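Long-range contact in ML032222a iGluR (PDB 4YKI), which is a glycine-binding ionotropic glutamate receptor subunit from a comb jelly, its ligand-binding domain probably closing round the agonist to open an ion channel: residues H9-S14 / L81-D86. Residues are numbered along the deposited sequence; the frame is centred on the assembly and turned at random.
Sequences HLRLGS and LDDKTD
The side of the Arg11 guanidinium, NE and NH2, meets the two carboxylate oxygens of Asp86. NE donates a hydrogen bond to Asp86 OD2 (2.9 Å), and NH2 donates one to Asp86 OD1 (3.1 Å), so the pair is a salt bridge. Both oxygens lie near the guanidinium plane, yet the carboxylate is turned 39° from it and is met from above its own plane. Bends at chi2 (87°) and chi3 (41°) fold the arginine chain back over the loop. The backbone N of Arg11 also donates to Asp86 OD2 (2.9 Å), from the same face as NE. Water 1 gives that oxygen another donor and links it to His9 O. In return, Asp86 N donates almost straight to Arg11 O at 2.8 Å. This pairing ties strand 9-13, the middle strand of a parallel sheet, to the turn between helix 75-81 and strand 87-89. The fold is the periplasmic-binding-protein type. A Schellman motif ends the helix, with Asp83 at positive phi. Arg11 NH2 reaches Asp83 O at 3.0 Å, above that carbonyl's plane, and forms a longer salt bridge to Asp83 OD1 (3.5 Å). Lys84 O lies over one guanidinium face. A leucine in place of Arg11 would probably leave the Asp86 and Asp83 carboxylates without this shared positive partner. Deeper in, CG2 of Thr85 packs against Gly13 N at 3.5 Å.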
loop_
_atom_site.group_PDB
_atom_site.type_symbol
_atom_site.label_atom_id
_atom_site.label_comp_id
_atom_site.label_asym_id
_atom_site.label_seq_id
_atom_site.Cartn_x
_atom_site.Cartn_y
_atom_site.Cartn_z
ATOM N N HIS B 9 -19.248 1.551 -20.826
ATOM C CA HIS B 9 -18.822 0.175 -21.063
ATOM C C HIS B 9 -17.303 0.144 -21.039
ATOM O O HIS B 9 -16.658 0.659 -21.947
ATOM C CB HIS B 9 -19.319 -0.356 -22.407
ATOM C CG HIS B 9 -18.932 -1.781 -22.649
ATOM N ND1 HIS B 9 -19.507 -2.830 -21.960
ATOM C CD2 HIS B 9 -17.979 -2.322 -23.446
ATOM C CE1 HIS B 9 -18.942 -3.960 -22.349
ATOM N NE2 HIS B 9 -18.006 -3.678 -23.243
ATOM N N LEU B 10 -16.742 -0.441 -19.992
ATOM C CA LEU B 10 -15.310 -0.516 -19.825
ATOM C C LEU B 10 -14.720 -1.781 -20.442
ATOM O O LEU B 10 -15.248 -2.865 -20.279
ATOM C CB LEU B 10 -14.931 -0.446 -18.343
ATOM C CG LEU B 10 -15.312 0.811 -17.552
ATOM C CD1 LEU B 10 -14.721 0.754 -16.140
ATOM C CD2 LEU B 10 -14.875 2.083 -18.294
ATOM N N ARG B 11 -13.595 -1.613 -21.122
ATOM C CA ARG B 11 -12.776 -2.711 -21.588
ATOM C C ARG B 11 -11.660 -2.877 -20.572
ATOM O O ARG B 11 -10.896 -1.939 -20.339
ATOM C CB ARG B 11 -12.226 -2.420 -22.988
ATOM C CG ARG B 11 -13.295 -2.260 -24.101
ATOM C CD ARG B 11 -13.885 -0.834 -24.275
ATOM N NE ARG B 11 -12.830 0.149 -24.147
ATOM C CZ ARG B 11 -11.929 0.456 -25.068
ATOM N NH1 ARG B 11 -12.027 -0.017 -26.306
ATOM N NH2 ARG B 11 -10.933 1.270 -24.730
ATOM N N LEU B 12 -11.590 -4.043 -19.959
ATOM C CA LEU B 12 -10.668 -4.286 -18.848
ATOM C C LEU B 12 -9.582 -5.258 -19.255
ATOM O O LEU B 12 -9.874 -6.381 -19.671
ATOM C CB LEU B 12 -11.425 -4.842 -17.635
ATOM C CG LEU B 12 -12.560 -3.945 -17.124
ATOM C CD1 LEU B 12 -13.262 -4.649 -15.964
ATOM C CD2 LEU B 12 -12.041 -2.577 -16.710
ATOM N N GLY B 13 -8.325 -4.838 -19.175
ATOM C CA GLY B 13 -7.221 -5.733 -19.463
ATOM C C GLY B 13 -7.032 -6.729 -18.341
ATOM O O GLY B 13 -7.016 -6.339 -17.163
ATOM N N SER B 14 -6.837 -7.988 -18.687
ATOM C CA SER B 14 -6.560 -9.006 -17.696
ATOM C C SER B 14 -5.992 -10.247 -18.368
ATOM O O SER B 14 -6.032 -10.382 -19.604
ATOM C CB SER B 14 -7.821 -9.372 -16.882
ATOM O OG SER B 14 -7.465 -9.931 -15.624
ATOM N N LEU B 81 -2.176 1.584 -23.355
ATOM C CA LEU B 81 -1.630 2.738 -24.076
ATOM C C LEU B 81 -2.262 2.911 -25.444
ATOM O O LEU B 81 -2.434 4.031 -25.901
ATOM C CB LEU B 81 -0.120 2.613 -24.224
ATOM C CG LEU B 81 0.649 2.732 -22.903
ATOM C CD1 LEU B 81 2.106 2.387 -23.109
ATOM C CD2 LEU B 81 0.535 4.134 -22.293
ATOM N N ASP B 82 -2.618 1.790 -26.080
ATOM C CA ASP B 82 -3.202 1.819 -27.416
ATOM C C ASP B 82 -4.718 1.963 -27.406
ATOM O O ASP B 82 -5.342 1.874 -28.457
ATOM C CB ASP B 82 -2.850 0.532 -28.164
ATOM C CG ASP B 82 -1.396 0.464 -28.597
ATOM O OD1 ASP B 82 -0.681 1.489 -28.531
ATOM O OD2 ASP B 82 -0.981 -0.637 -28.990
ATOM N N ASP B 83 -5.318 2.190 -26.236
ATOM C CA ASP B 83 -6.756 2.407 -26.082
ATOM C C ASP B 83 -7.576 1.178 -26.440
ATOM O O ASP B 83 -8.747 1.289 -26.750
ATOM C CB ASP B 83 -7.220 3.627 -26.895
ATOM C CG ASP B 83 -8.664 4.049 -26.599
ATOM O OD1 ASP B 83 -9.073 4.114 -25.403
ATOM O OD2 ASP B 83 -9.402 4.327 -27.581
ATOM N N LYS B 84 -6.970 0.003 -26.358
ATOM C CA LYS B 84 -7.741 -1.235 -26.434
ATOM C C LYS B 84 -8.490 -1.514 -25.132
ATOM O O LYS B 84 -9.544 -2.177 -25.136
ATOM C CB LYS B 84 -6.828 -2.405 -26.796
ATOM C CG LYS B 84 -6.277 -2.265 -28.214
ATOM C CD LYS B 84 -5.409 -3.419 -28.643
ATOM C CE LYS B 84 -4.971 -3.288 -30.112
ATOM N NZ LYS B 84 -3.923 -4.278 -30.439
ATOM N N THR B 85 -7.942 -1.008 -24.031
ATOM C CA THR B 85 -8.553 -1.147 -22.721
ATOM C C THR B 85 -8.569 0.207 -22.012
ATOM O O THR B 85 -7.842 1.139 -22.390
ATOM C CB THR B 85 -7.814 -2.174 -21.872
ATOM O OG1 THR B 85 -6.439 -1.792 -21.843
ATOM C CG2 THR B 85 -7.964 -3.568 -22.449
ATOM N N ASP B 86 -9.410 0.296 -20.983
ATOM C CA ASP B 86 -9.580 1.485 -20.149
ATOM C C ASP B 86 -8.947 1.362 -18.768
ATOM O O ASP B 86 -8.697 2.367 -18.100
ATOM C CB ASP B 86 -11.064 1.718 -19.946
ATOM C CG ASP B 86 -11.791 1.862 -21.241
ATOM O OD1 ASP B 86 -11.327 2.676 -22.045
ATOM O OD2 ASP B 86 -12.783 1.154 -21.474
HETATM O O HOH W 1 -14.918 2.754 -22.317
HETATM O O HOH W 2 -11.124 1.874 -28.407
#